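Side-chain contacts in putative transcription protein (Pseudomonas aeruginosa PAO1, PDB 4GCV), which is a putative transcriptional regulator of the HxlR family, probably binding DNA through a helix-turn-helix domain and perhaps sensing oxidative stress: residues M29-Q34 with S43-I48; R37-F42 with M52-L57; W99-R102 with G108-V111. The protein carries 2 engineered substitutions. All coordinates share one frame; numbering follows the deposited sequence.

Overall arrangement
From the N terminus, interaction 1 comes first. It joins the end of helix 23-33 to the end of helix 39-46 and closes the loop and helix between them. Interaction 2 opens inside that span, at residues 37-42, and closes beyond it on helix 50-62. The two contacts therefore cross along the chain. They share helix 39-46, and their centres are about 8 Å apart. Together they tie helix 23-33 to the two helices of the helix-turn-helix, 39-46 and 50-62. Interaction 3 follows in series. It closes the short connection between helix 84-101 and strand 111-115, with its centre about 19 Å from that of interaction 1. Interactions 1 and 3 both touch the second subunit; interaction 2 does not.

Interaction 1 of 3, residues M29-Q34 with S43-I48; sequences MRDALQ and SRSLDI
Ser-45 OG donates a weak hydrogen bond of 3.4 Å to Asp-31 OD2. Leu-46 meets the same carboxylate, its side chain coming from the opposite direction to that of Asp-31. Their closest approach is doubtful, because the model sets OD2 too close to the end of Leu-46, and the place of that oxygen is uncertain. Asp-31 holds CG beside its backbone N and anti to the carbonyl carbon (chi1 -79°), which carries OD2 across to helix 39-46. The other oxygen, OD1, faces its own helix neighbour: Arg-30 NH1 lies 3.8 Å from Asp-31 OD1, a long salt bridge. Helices 23-33 and 39-46 belong to the helix-turn-helix domain of the HxlR family, and this contact joins their C-terminal ends. Leu-46 also packs on Leu-27 and Ile-28 of helix 23-33. The turn after helix 39-46 passes through Asp-47, which has positive phi. Ser-43 OG spans this turn and donates to Ile-48 O at 3.1 Å, nearly in line with the carbonyl bond. Arg-155 of the second subunit packs on Asp-31. Its NE bonds to Leu-46 O and its NH2 to Asp-47 O.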
HETATM    1  N   MSE B  29      -2.354  -0.218  12.573  1.00 29.87           N
HETATM    2  CA  MSE B  29      -1.210   0.679  12.377  1.00 30.73           C
HETATM    3  C   MSE B  29      -1.560   2.123  12.724  1.00 32.11           C
HETATM    4  O   MSE B  29      -0.810   2.807  13.460  1.00 34.98           O
HETATM    5  CB  MSE B  29      -0.653   0.557  10.967  1.00 30.25           C
HETATM    6  CG  MSE B  29       0.026  -0.757  10.703  1.00 32.16           C
HETATM    7 SE   MSE B  29       1.521  -1.004  12.050  1.00 47.25          SE
HETATM    8  CE  MSE B  29       2.748   0.186  11.114  1.00 41.69           C
ATOM      9  N   ARG B  30      -2.713   2.594  12.245  1.00 31.13           N
ATOM     10  CA  ARG B  30      -3.178   3.919  12.597  1.00 31.38           C
ATOM     11  C   ARG B  30      -3.210   4.166  14.107  1.00 31.80           C
ATOM     12  O   ARG B  30      -2.687   5.173  14.596  1.00 32.67           O
ATOM     13  CB  ARG B  30      -4.573   4.141  12.010  1.00 31.43           C
ATOM     14  CG  ARG B  30      -5.058   5.527  12.134  1.00 33.25           C
ATOM     15  CD  ARG B  30      -6.509   5.676  11.594  1.00 36.57           C
ATOM     16  NE  ARG B  30      -7.011   6.989  11.972  1.00 37.36           N
ATOM     17  CZ  ARG B  30      -7.497   7.275  13.176  1.00 40.01           C
ATOM     18  NH1 ARG B  30      -7.565   6.320  14.104  1.00 38.59           N
ATOM     19  NH2 ARG B  30      -7.910   8.513  13.464  1.00 38.82           N
ATOM     20  N   ASP B  31      -3.824   3.252  14.847  1.00 30.23           N
ATOM     21  CA  ASP B  31      -3.895   3.403  16.303  1.00 31.14           C
ATOM     22  C   ASP B  31      -2.524   3.312  16.942  1.00 31.32           C
ATOM     23  O   ASP B  31      -2.272   4.003  17.931  1.00 34.24           O
ATOM     24  CB  ASP B  31      -4.748   2.285  16.919  1.00 31.17           C
ATOM     25  CG  ASP B  31      -6.229   2.514  16.797  1.00 36.06           C
ATOM     26  OD1 ASP B  31      -6.663   3.692  16.724  1.00 34.02           O
ATOM     27  OD2 ASP B  31      -6.978   1.488  16.805  1.00 41.42           O
ATOM     28  N   ALA B  32      -1.670   2.405  16.462  1.00 29.37           N
ATOM     29  CA  ALA B  32      -0.292   2.343  16.987  1.00 30.65           C
ATOM     30  C   ALA B  32       0.449   3.664  16.728  1.00 31.33           C
ATOM     31  O   ALA B  32       1.123   4.177  17.573  1.00 31.19           O
ATOM     32  CB  ALA B  32       0.450   1.170  16.392  1.00 28.67           C
ATOM     33  N   LEU B  33       0.301   4.216  15.537  1.00 32.90           N
ATOM     34  CA  LEU B  33       0.974   5.484  15.229  1.00 35.13           C
ATOM     35  C   LEU B  33       0.416   6.614  16.076  1.00 37.89           C
ATOM     36  O   LEU B  33       1.143   7.531  16.380  1.00 39.38           O
ATOM     37  CB  LEU B  33       0.838   5.825  13.749  1.00 33.64           C
ATOM     38  CG  LEU B  33       1.674   4.790  12.995  1.00 32.68           C
ATOM     39  CD1 LEU B  33       1.201   4.712  11.573  1.00 31.49           C
ATOM     40  CD2 LEU B  33       3.183   5.134  13.084  1.00 31.76           C
ATOM     41  N   GLN B  34      -0.854   6.527  16.499  1.00 39.02           N
ATOM     42  CA  GLN B  34      -1.432   7.544  17.386  1.00 40.93           C
ATOM     43  C   GLN B  34      -1.116   7.335  18.881  1.00 41.45           C
ATOM     44  O   GLN B  34      -1.654   8.053  19.736  1.00 42.53           O
ATOM     45  CB  GLN B  34      -2.944   7.580  17.224  1.00 41.48           C
ATOM     46  CG  GLN B  34      -3.456   8.215  15.932  1.00 46.92           C
ATOM     47  CD  GLN B  34      -5.008   8.191  15.847  1.00 56.55           C
ATOM     48  OE1 GLN B  34      -5.699   7.543  16.670  1.00 57.87           O
ATOM     49  NE2 GLN B  34      -5.556   8.897  14.852  1.00 59.52           N
ATOM     50  N   SER B  43      -7.978  -3.758  21.548  1.00 39.75           N
ATOM     51  CA  SER B  43      -9.160  -4.573  21.482  1.00 41.61           C
ATOM     52  C   SER B  43     -10.375  -3.706  21.635  1.00 42.07           C
ATOM     53  O   SER B  43     -11.282  -3.839  20.847  1.00 40.98           O
ATOM     54  CB  SER B  43      -9.162  -5.696  22.541  1.00 43.48           C
ATOM     55  OG  SER B  43     -10.044  -6.764  22.142  1.00 47.18           O
ATOM     56  N   ARG B  44     -10.370  -2.815  22.636  1.00 43.90           N
ATOM     57  CA  ARG B  44     -11.530  -2.031  22.995  1.00 46.24           C
ATOM     58  C   ARG B  44     -11.769  -0.993  21.917  1.00 45.00           C
ATOM     59  O   ARG B  44     -12.899  -0.772  21.481  1.00 46.11           O
ATOM     60  CB  ARG B  44     -11.370  -1.294  24.337  1.00 48.18           C
ATOM     61  CG  ARG B  44     -10.824  -2.062  25.508  1.00 52.89           C
ATOM     62  CD  ARG B  44     -11.870  -2.799  26.252  1.00 60.13           C
ATOM     63  NE  ARG B  44     -11.436  -3.234  27.585  1.00 67.16           N
ATOM     64  CZ  ARG B  44     -11.013  -4.461  27.892  1.00 70.74           C
ATOM     65  NH1 ARG B  44     -10.927  -5.402  26.944  1.00 70.58           N
ATOM     66  NH2 ARG B  44     -10.665  -4.749  29.149  1.00 72.05           N
ATOM     67  N   SER B  45     -10.705  -0.352  21.490  1.00 43.65           N
ATOM     68  CA  SER B  45     -10.842   0.736  20.543  1.00 43.27           C
ATOM     69  C   SER B  45     -11.304   0.269  19.166  1.00 41.63           C
ATOM     70  O   SER B  45     -12.202   0.876  18.567  1.00 41.72           O
ATOM     71  CB  SER B  45      -9.550   1.536  20.456  1.00 41.77           C
ATOM     72  OG  SER B  45      -9.418   1.961  19.113  1.00 46.18           O
ATOM     73  N   LEU B  46     -10.741  -0.835  18.689  1.00 40.90           N
ATOM     74  CA  LEU B  46     -11.086  -1.384  17.371  1.00 40.18           C
ATOM     75  C   LEU B  46     -12.276  -2.371  17.345  1.00 41.26           C
ATOM     76  O   LEU B  46     -12.737  -2.842  16.288  1.00 41.61           O
ATOM     77  CB  LEU B  46      -9.832  -2.021  16.788  1.00 39.11           C
ATOM     78  CG  LEU B  46      -8.937  -1.229  15.804  1.00 39.27           C
ATOM     79  CD1 LEU B  46      -9.101   0.341  15.773  1.00 41.59           C
ATOM     80  CD2 LEU B  46      -7.542  -1.651  15.945  1.00 35.24           C
ATOM     81  N   ASP B  47     -12.785  -2.695  18.510  1.00 42.61           N
ATOM     82  CA  ASP B  47     -13.862  -3.701  18.623  1.00 44.34           C
ATOM     83  C   ASP B  47     -13.596  -4.970  17.831  1.00 44.51           C
ATOM     84  O   ASP B  47     -14.449  -5.413  17.043  1.00 45.54           O
ATOM     85  CB  ASP B  47     -15.230  -3.121  18.255  1.00 44.59           C
ATOM     86  CG  ASP B  47     -16.340  -3.976  18.753  1.00 48.11           C
ATOM     87  OD1 ASP B  47     -16.103  -4.637  19.798  1.00 49.68           O
ATOM     88  OD2 ASP B  47     -17.432  -4.006  18.118  1.00 46.52           O
ATOM     89  N   ILE B  48     -12.430  -5.567  18.070  1.00 43.47           N
ATOM     90  CA  ILE B  48     -11.978  -6.751  17.356  1.00 42.64           C
ATOM     91  C   ILE B  48     -11.777  -7.891  18.345  1.00 43.15           C
ATOM     92  O   ILE B  48     -11.258  -7.682  19.440  1.00 43.97           O
ATOM     93  CB  ILE B  48     -10.665  -6.420  16.575  1.00 42.02           C
ATOM     94  CG1 ILE B  48      -9.929  -7.655  16.018  1.00 41.93           C
ATOM     95  CG2 ILE B  48      -9.657  -5.602  17.438  1.00 42.68           C
ATOM     96  CD1 ILE B  48      -8.850  -7.202  14.969  1.00 36.93           C
TER

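Interaction 2 of 3, residues R37-F42 with M52-L57; sequences RRFDEF and MLTRRL
The Phe-39 ring carries Leu-53 CD2 over one face and Thr-54 OG1 at its edge. Asp-40 OD1, from the same helix, also lies at the edge, in the ring plane. Leu-53 CD2 sits 3.7 Å from the centroid of the Phe-39 ring and 10° off its normal, a CH-pi contact. The two side chains run antiparallel, side by side. Thr-54 comes in roughly perpendicular to the Phe-39 side chain, and Thr-54 OG1 lies 3.1 Å from Phe-39 CE2, near the ring plane. Leu-57 CD1 approaches obliquely, 3.8 Å from Phe-39 CD2. With CG anti to the backbone N (chi1 -171°), Phe-39 swings its ring toward helix 50-62. Phe-42 adds its CB, 3.7 Å from Leu-53 CD2, so that methyl lies against both phenylalanines. Helices 39-46 and 50-62 form the helix-turn-helix, and 50-62 is probably the recognition helix, as in relatives. At the start of helix 39-46, Glu-41 OE1 accepts from Arg-37 N at 2.8 Å and from the N-cap residue Arg-38 N at 2.9 Å. Thr-54 OG1 is hydrogen-bonded to Pro-50 O. The hydroxyl is thus satisfied within its own helix, and between these segments the pairing rests on apolar packing and the CH-pi contact.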
ATOM      1  N   ARG B  37      -0.843   1.138  22.602  1.00 39.96           N
ATOM      2  CA  ARG B  37       0.302   0.239  22.876  1.00 41.61           C
ATOM      3  C   ARG B  37      -0.133  -1.139  23.323  1.00 41.69           C
ATOM      4  O   ARG B  37       0.464  -2.127  22.931  1.00 41.58           O
ATOM      5  CB  ARG B  37       1.181   0.745  24.068  1.00 42.76           C
ATOM      6  CG  ARG B  37       2.013   2.007  23.904  1.00 46.46           C
ATOM      7  CD  ARG B  37       3.156   1.885  22.894  1.00 50.47           C
ATOM      8  NE  ARG B  37       2.656   2.187  21.559  1.00 56.54           N
ATOM      9  CZ  ARG B  37       3.039   3.214  20.793  1.00 55.42           C
ATOM     10  NH1 ARG B  37       3.977   4.056  21.211  1.00 46.50           N
ATOM     11  NH2 ARG B  37       2.461   3.373  19.592  1.00 52.04           N
ATOM     12  N   ARG B  38      -1.099  -1.185  24.235  1.00 42.66           N
ATOM     13  CA  ARG B  38      -1.440  -2.421  24.945  1.00 44.80           C
ATOM     14  C   ARG B  38      -2.557  -3.192  24.267  1.00 43.38           C
ATOM     15  O   ARG B  38      -3.466  -2.601  23.707  1.00 42.29           O
ATOM     16  CB  ARG B  38      -1.803  -2.105  26.375  1.00 46.60           C
ATOM     17  CG  ARG B  38      -0.540  -1.842  27.197  1.00 55.02           C
ATOM     18  CD  ARG B  38      -0.654  -0.575  28.032  1.00 64.51           C
ATOM     19  NE  ARG B  38      -1.981  -0.371  28.617  1.00 70.48           N
ATOM     20  CZ  ARG B  38      -2.462   0.818  28.997  1.00 74.73           C
ATOM     21  NH1 ARG B  38      -1.724   1.926  28.839  1.00 76.54           N
ATOM     22  NH2 ARG B  38      -3.687   0.909  29.522  1.00 74.38           N
ATOM     23  N   PHE B  39      -2.465  -4.512  24.305  1.00 43.76           N
ATOM     24  CA  PHE B  39      -3.389  -5.367  23.641  1.00 43.79           C
ATOM     25  C   PHE B  39      -4.831  -4.927  23.904  1.00 44.77           C
ATOM     26  O   PHE B  39      -5.626  -4.827  22.953  1.00 42.63           O
ATOM     27  CB  PHE B  39      -3.200  -6.800  24.098  1.00 45.60           C
ATOM     28  CG  PHE B  39      -3.987  -7.807  23.290  1.00 45.83           C
ATOM     29  CD1 PHE B  39      -5.278  -8.187  23.687  1.00 44.92           C
ATOM     30  CD2 PHE B  39      -3.419  -8.415  22.175  1.00 42.31           C
ATOM     31  CE1 PHE B  39      -5.990  -9.130  22.962  1.00 45.61           C
ATOM     32  CE2 PHE B  39      -4.126  -9.373  21.444  1.00 44.25           C
ATOM     33  CZ  PHE B  39      -5.406  -9.727  21.829  1.00 45.12           C
ATOM     34  N   ASP B  40      -5.167  -4.654  25.173  1.00 46.61           N
ATOM     35  CA  ASP B  40      -6.537  -4.265  25.492  1.00 47.36           C
ATOM     36  C   ASP B  40      -6.990  -2.925  24.909  1.00 46.03           C
ATOM     37  O   ASP B  40      -8.162  -2.789  24.536  1.00 45.69           O
ATOM     38  CB  ASP B  40      -6.839  -4.362  26.988  1.00 50.48           C
ATOM     39  CG  ASP B  40      -7.194  -5.793  27.415  1.00 53.37           C
ATOM     40  OD1 ASP B  40      -7.333  -6.681  26.536  1.00 53.75           O
ATOM     41  OD2 ASP B  40      -7.304  -6.039  28.631  1.00 57.39           O
ATOM     42  N   GLU B  41      -6.071  -1.955  24.824  1.00 44.83           N
ATOM     43  CA  GLU B  41      -6.320  -0.704  24.099  1.00 42.97           C
ATOM     44  C   GLU B  41      -6.727  -1.048  22.696  1.00 40.56           C
ATOM     45  O   GLU B  41      -7.759  -0.618  22.238  1.00 40.61           O
ATOM     46  CB  GLU B  41      -5.080   0.205  24.065  1.00 43.08           C
ATOM     47  CG  GLU B  41      -4.746   0.849  25.401  1.00 47.58           C
ATOM     48  CD  GLU B  41      -3.478   1.710  25.370  1.00 51.61           C
ATOM     49  OE1 GLU B  41      -2.396   1.273  24.870  1.00 47.65           O
ATOM     50  OE2 GLU B  41      -3.587   2.849  25.882  1.00 55.35           O
ATOM     51  N   PHE B  42      -5.940  -1.846  21.996  1.00 39.18           N
ATOM     52  CA  PHE B  42      -6.352  -2.171  20.641  1.00 37.69           C
ATOM     53  C   PHE B  42      -7.727  -2.860  20.607  1.00 38.32           C
ATOM     54  O   PHE B  42      -8.544  -2.562  19.758  1.00 36.63           O
ATOM     55  CB  PHE B  42      -5.307  -3.001  19.917  1.00 36.32           C
ATOM     56  CG  PHE B  42      -4.024  -2.265  19.636  1.00 35.84           C
ATOM     57  CD1 PHE B  42      -3.938  -1.365  18.575  1.00 34.37           C
ATOM     58  CD2 PHE B  42      -2.869  -2.517  20.389  1.00 36.22           C
ATOM     59  CE1 PHE B  42      -2.713  -0.697  18.305  1.00 37.29           C
ATOM     60  CE2 PHE B  42      -1.652  -1.860  20.105  1.00 34.09           C
ATOM     61  CZ  PHE B  42      -1.577  -0.951  19.084  1.00 32.78           C
HETATM   62  N   MSE B  52      -8.083 -12.699  16.595  1.00 47.60           N
HETATM   63  CA  MSE B  52      -7.784 -12.030  15.347  1.00 47.02           C
HETATM   64  C   MSE B  52      -6.862 -10.828  15.553  1.00 42.64           C
HETATM   65  O   MSE B  52      -5.996 -10.523  14.706  1.00 40.26           O
HETATM   66  CB  MSE B  52      -9.076 -11.575  14.712  1.00 48.78           C
HETATM   67  CG  MSE B  52      -8.871 -10.362  13.854  1.00 58.73           C
HETATM   68 SE   MSE B  52      -9.144 -10.819  12.032  1.00 87.72          SE
HETATM   69  CE  MSE B  52     -11.120 -10.803  12.076  1.00 75.43           C
ATOM     70  N   LEU B  53      -7.044 -10.142  16.672  1.00 40.61           N
ATOM     71  CA  LEU B  53      -6.165  -9.056  16.991  1.00 38.84           C
ATOM     72  C   LEU B  53      -4.702  -9.596  17.070  1.00 39.77           C
ATOM     73  O   LEU B  53      -3.761  -8.937  16.624  1.00 37.91           O
ATOM     74  CB  LEU B  53      -6.620  -8.386  18.291  1.00 38.25           C
ATOM     75  CG  LEU B  53      -5.706  -7.264  18.809  1.00 36.99           C
ATOM     76  CD1 LEU B  53      -5.422  -6.215  17.718  1.00 34.64           C
ATOM     77  CD2 LEU B  53      -6.276  -6.602  20.013  1.00 37.37           C
ATOM     78  N   THR B  54      -4.554 -10.809  17.607  1.00 41.84           N
ATOM     79  CA  THR B  54      -3.282 -11.400  17.927  1.00 44.39           C
ATOM     80  C   THR B  54      -2.595 -11.806  16.635  1.00 44.97           C
ATOM     81  O   THR B  54      -1.375 -11.576  16.455  1.00 44.84           O
ATOM     82  CB  THR B  54      -3.468 -12.632  18.863  1.00 47.10           C
ATOM     83  OG1 THR B  54      -3.869 -12.165  20.149  1.00 49.34           O
ATOM     84  CG2 THR B  54      -2.181 -13.457  19.019  1.00 47.77           C
ATOM     85  N   ARG B  55      -3.365 -12.388  15.723  1.00 44.86           N
ATOM     86  CA  ARG B  55      -2.801 -12.818  14.472  1.00 45.10           C
ATOM     87  C   ARG B  55      -2.318 -11.586  13.689  1.00 42.11           C
ATOM     88  O   ARG B  55      -1.256 -11.606  13.071  1.00 42.40           O
ATOM     89  CB  ARG B  55      -3.825 -13.632  13.688  1.00 45.81           C
ATOM     90  CG  ARG B  55      -3.309 -15.022  13.308  1.00 52.62           C
ATOM     91  CD  ARG B  55      -4.458 -16.039  13.115  1.00 59.44           C
ATOM     92  NE  ARG B  55      -5.627 -15.389  12.530  1.00 60.62           N
ATOM     93  CZ  ARG B  55      -6.876 -15.601  12.942  1.00 65.33           C
ATOM     94  NH1 ARG B  55      -7.105 -16.444  13.944  1.00 66.47           N
ATOM     95  NH2 ARG B  55      -7.899 -14.944  12.378  1.00 63.56           N
ATOM     96  N   ARG B  56      -3.101 -10.514  13.730  1.00 40.20           N
ATOM     97  CA  ARG B  56      -2.828  -9.288  12.965  1.00 37.70           C
ATOM     98  C   ARG B  56      -1.637  -8.524  13.573  1.00 36.99           C
ATOM     99  O   ARG B  56      -0.769  -8.034  12.849  1.00 36.00           O
ATOM    100  CB  ARG B  56      -4.071  -8.383  12.897  1.00 37.13           C
ATOM    101  CG  ARG B  56      -5.158  -8.762  11.869  1.00 40.36           C
ATOM    102  CD  ARG B  56      -4.657  -8.801  10.420  1.00 47.79           C
ATOM    103  NE  ARG B  56      -5.728  -8.915   9.414  1.00 54.16           N
ATOM    104  CZ  ARG B  56      -6.657  -9.873   9.392  1.00 59.12           C
ATOM    105  NH1 ARG B  56      -6.687 -10.800  10.345  1.00 63.04           N
ATOM    106  NH2 ARG B  56      -7.580  -9.904   8.435  1.00 59.56           N
ATOM    107  N   LEU B  57      -1.582  -8.445  14.904  1.00 37.03           N
ATOM    108  CA  LEU B  57      -0.377  -7.915  15.587  1.00 36.39           C
ATOM    109  C   LEU B  57       0.878  -8.698  15.242  1.00 36.82           C
ATOM    110  O   LEU B  57       1.873  -8.110  14.833  1.00 36.35           O
ATOM    111  CB  LEU B  57      -0.555  -7.832  17.110  1.00 36.54           C
ATOM    112  CG  LEU B  57      -1.517  -6.721  17.562  1.00 34.43           C
ATOM    113  CD1 LEU B  57      -1.843  -6.885  19.024  1.00 34.02           C
ATOM    114  CD2 LEU B  57      -0.988  -5.305  17.264  1.00 28.10           C
TER

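Interaction 3 of 3, residues W99-R102 with G108-V111; sequences WGNR and GQSV
Asn-101 lays its amide over the amide of Gln-109. The two planes are 15° apart and stacked, and the side chains come from opposite directions. Asn-101 OD1 lies 3.4 Å from Gln-109 CG, so the overlap includes the aliphatic part of the glutamine. Beyond CG the Gln-109 chain is extended, which brings its amide across to the end of helix 84-101. The edge of the Asn-101 amide meets the backbone of Val-111. Asn-101 ND2 donates to Val-111 O at 2.5 Å, with an N-H...O angle of 170°. The oxygen lies almost in the amide plane, while the donor is tilted 24° from the carbonyl plane. That is shorter than such a bond normally is, so the exact length is doubtful, though the direction is good. A water spans the same two residues. It donates to Asn-101 OD1 at 2.9 Å and accepts from Val-111 N at 2.7 Å. Both ends of the amide are therefore linked to one residue, at the start of strand 111-115. The contact joins the C-terminal end of helix 84-101 to the chain that returns from it. Ile-13 of helix 12-19 packs on both Asn-101 and Val-111. The second subunit lies close by: Trp-99 meets its Phe-89 edge-to-face, and Val-111 packs on its Val-142. Asn-101 serves as both donor and acceptor, so the direct bond and the water-mediated one would together fix the rotation of its amide and satisfy the N-H and C=O of the buried Val-111.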
ATOM      1  N   TRP B  99      -6.880   4.984  -2.659  1.00 30.96           N
ATOM      2  CA  TRP B  99      -7.301   3.903  -3.538  1.00 31.82           C
ATOM      3  C   TRP B  99      -8.754   3.436  -3.317  1.00 32.47           C
ATOM      4  O   TRP B  99      -9.503   3.355  -4.281  1.00 34.36           O
ATOM      5  CB  TRP B  99      -6.386   2.704  -3.393  1.00 30.35           C
ATOM      6  CG  TRP B  99      -6.847   1.551  -4.182  1.00 28.60           C
ATOM      7  CD1 TRP B  99      -6.727   1.376  -5.536  1.00 30.91           C
ATOM      8  CD2 TRP B  99      -7.525   0.401  -3.680  1.00 30.61           C
ATOM      9  NE1 TRP B  99      -7.296   0.162  -5.903  1.00 35.50           N
ATOM     10  CE2 TRP B  99      -7.784  -0.450  -4.773  1.00 32.61           C
ATOM     11  CE3 TRP B  99      -7.913  -0.016  -2.390  1.00 34.08           C
ATOM     12  CZ2 TRP B  99      -8.421  -1.689  -4.624  1.00 33.97           C
ATOM     13  CZ3 TRP B  99      -8.555  -1.245  -2.258  1.00 34.38           C
ATOM     14  CH2 TRP B  99      -8.801  -2.058  -3.371  1.00 31.85           C
ATOM     15  N   GLY B 100      -9.106   3.109  -2.077  1.00 31.19           N
ATOM     16  CA  GLY B 100     -10.427   2.648  -1.696  1.00 32.23           C
ATOM     17  C   GLY B 100     -11.489   3.706  -1.979  1.00 33.48           C
ATOM     18  O   GLY B 100     -12.587   3.387  -2.382  1.00 33.20           O
ATOM     19  N   ASN B 101     -11.146   4.972  -1.775  1.00 33.43           N
ATOM     20  CA  ASN B 101     -12.088   6.073  -2.009  1.00 35.27           C
ATOM     21  C   ASN B 101     -12.194   6.530  -3.459  1.00 37.59           C
ATOM     22  O   ASN B 101     -13.044   7.311  -3.805  1.00 39.23           O
ATOM     23  CB  ASN B 101     -11.787   7.242  -1.100  1.00 33.28           C
ATOM     24  CG  ASN B 101     -12.461   7.107   0.242  1.00 35.88           C
ATOM     25  OD1 ASN B 101     -13.507   6.446   0.364  1.00 34.08           O
ATOM     26  ND2 ASN B 101     -11.870   7.738   1.277  1.00 32.65           N
ATOM     27  N   ARG B 102     -11.340   6.003  -4.313  1.00 40.08           N
ATOM     28  CA  ARG B 102     -11.368   6.287  -5.737  1.00 44.05           C
ATOM     29  C   ARG B 102     -12.765   6.017  -6.288  1.00 45.98           C
ATOM     30  O   ARG B 102     -13.348   4.940  -6.030  1.00 46.74           O
ATOM     31  CB  ARG B 102     -10.393   5.327  -6.389  1.00 44.23           C
ATOM     32  CG  ARG B 102      -9.244   5.935  -7.176  1.00 49.93           C
ATOM     33  CD  ARG B 102      -8.985   7.409  -6.954  1.00 54.25           C
ATOM     34  NE  ARG B 102      -9.547   8.171  -8.058  1.00 61.14           N
ATOM     35  CZ  ARG B 102      -9.081   8.124  -9.297  1.00 65.16           C
ATOM     36  NH1 ARG B 102      -8.050   7.336  -9.572  1.00 65.55           N
ATOM     37  NH2 ARG B 102      -9.651   8.854 -10.258  1.00 69.17           N
ATOM     38  N   GLY B 108     -21.138  10.759   2.000  1.00 51.83           N
ATOM     39  CA  GLY B 108     -21.076   9.303   1.697  1.00 49.79           C
ATOM     40  C   GLY B 108     -19.828   8.492   2.080  1.00 46.87           C
ATOM     41  O   GLY B 108     -19.928   7.290   2.302  1.00 46.60           O
ATOM     42  N   GLN B 109     -18.649   9.090   2.170  1.00 43.78           N
ATOM     43  CA  GLN B 109     -17.503   8.268   2.493  1.00 40.74           C
ATOM     44  C   GLN B 109     -17.463   8.016   3.993  1.00 39.79           C
ATOM     45  O   GLN B 109     -17.725   8.926   4.777  1.00 40.36           O
ATOM     46  CB  GLN B 109     -16.212   8.927   2.042  1.00 39.46           C
ATOM     47  CG  GLN B 109     -15.968   8.808   0.614  1.00 39.20           C
ATOM     48  CD  GLN B 109     -14.870   9.718   0.133  1.00 41.02           C
ATOM     49  OE1 GLN B 109     -14.443   9.619  -1.022  1.00 43.13           O
ATOM     50  NE2 GLN B 109     -14.429  10.635   0.990  1.00 37.37           N
ATOM     51  N   SER B 110     -17.151   6.787   4.381  1.00 37.91           N
ATOM     52  CA  SER B 110     -17.040   6.446   5.800  1.00 37.77           C
ATOM     53  C   SER B 110     -15.647   6.733   6.323  1.00 36.53           C
ATOM     54  O   SER B 110     -15.458   6.971   7.513  1.00 35.83           O
ATOM     55  CB  SER B 110     -17.450   4.976   6.041  1.00 38.13           C
ATOM     56  OG  SER B 110     -18.899   4.844   6.055  1.00 40.05           O
ATOM     57  N   VAL B 111     -14.656   6.701   5.420  1.00 36.73           N
ATOM     58  CA  VAL B 111     -13.253   6.940   5.803  1.00 35.41           C
ATOM     59  C   VAL B 111     -12.637   7.956   4.838  1.00 37.10           C
ATOM     60  O   VAL B 111     -12.822   7.863   3.634  1.00 37.51           O
ATOM     61  CB  VAL B 111     -12.434   5.619   5.781  1.00 34.30           C
ATOM     62  CG1 VAL B 111     -11.033   5.838   6.210  1.00 29.60           C
ATOM     63  CG2 VAL B 111     -13.079   4.554   6.690  1.00 34.82           C
TER
HETATM   64  O   HOH W   1     -14.984   5.958   2.808  1.00 12.22           O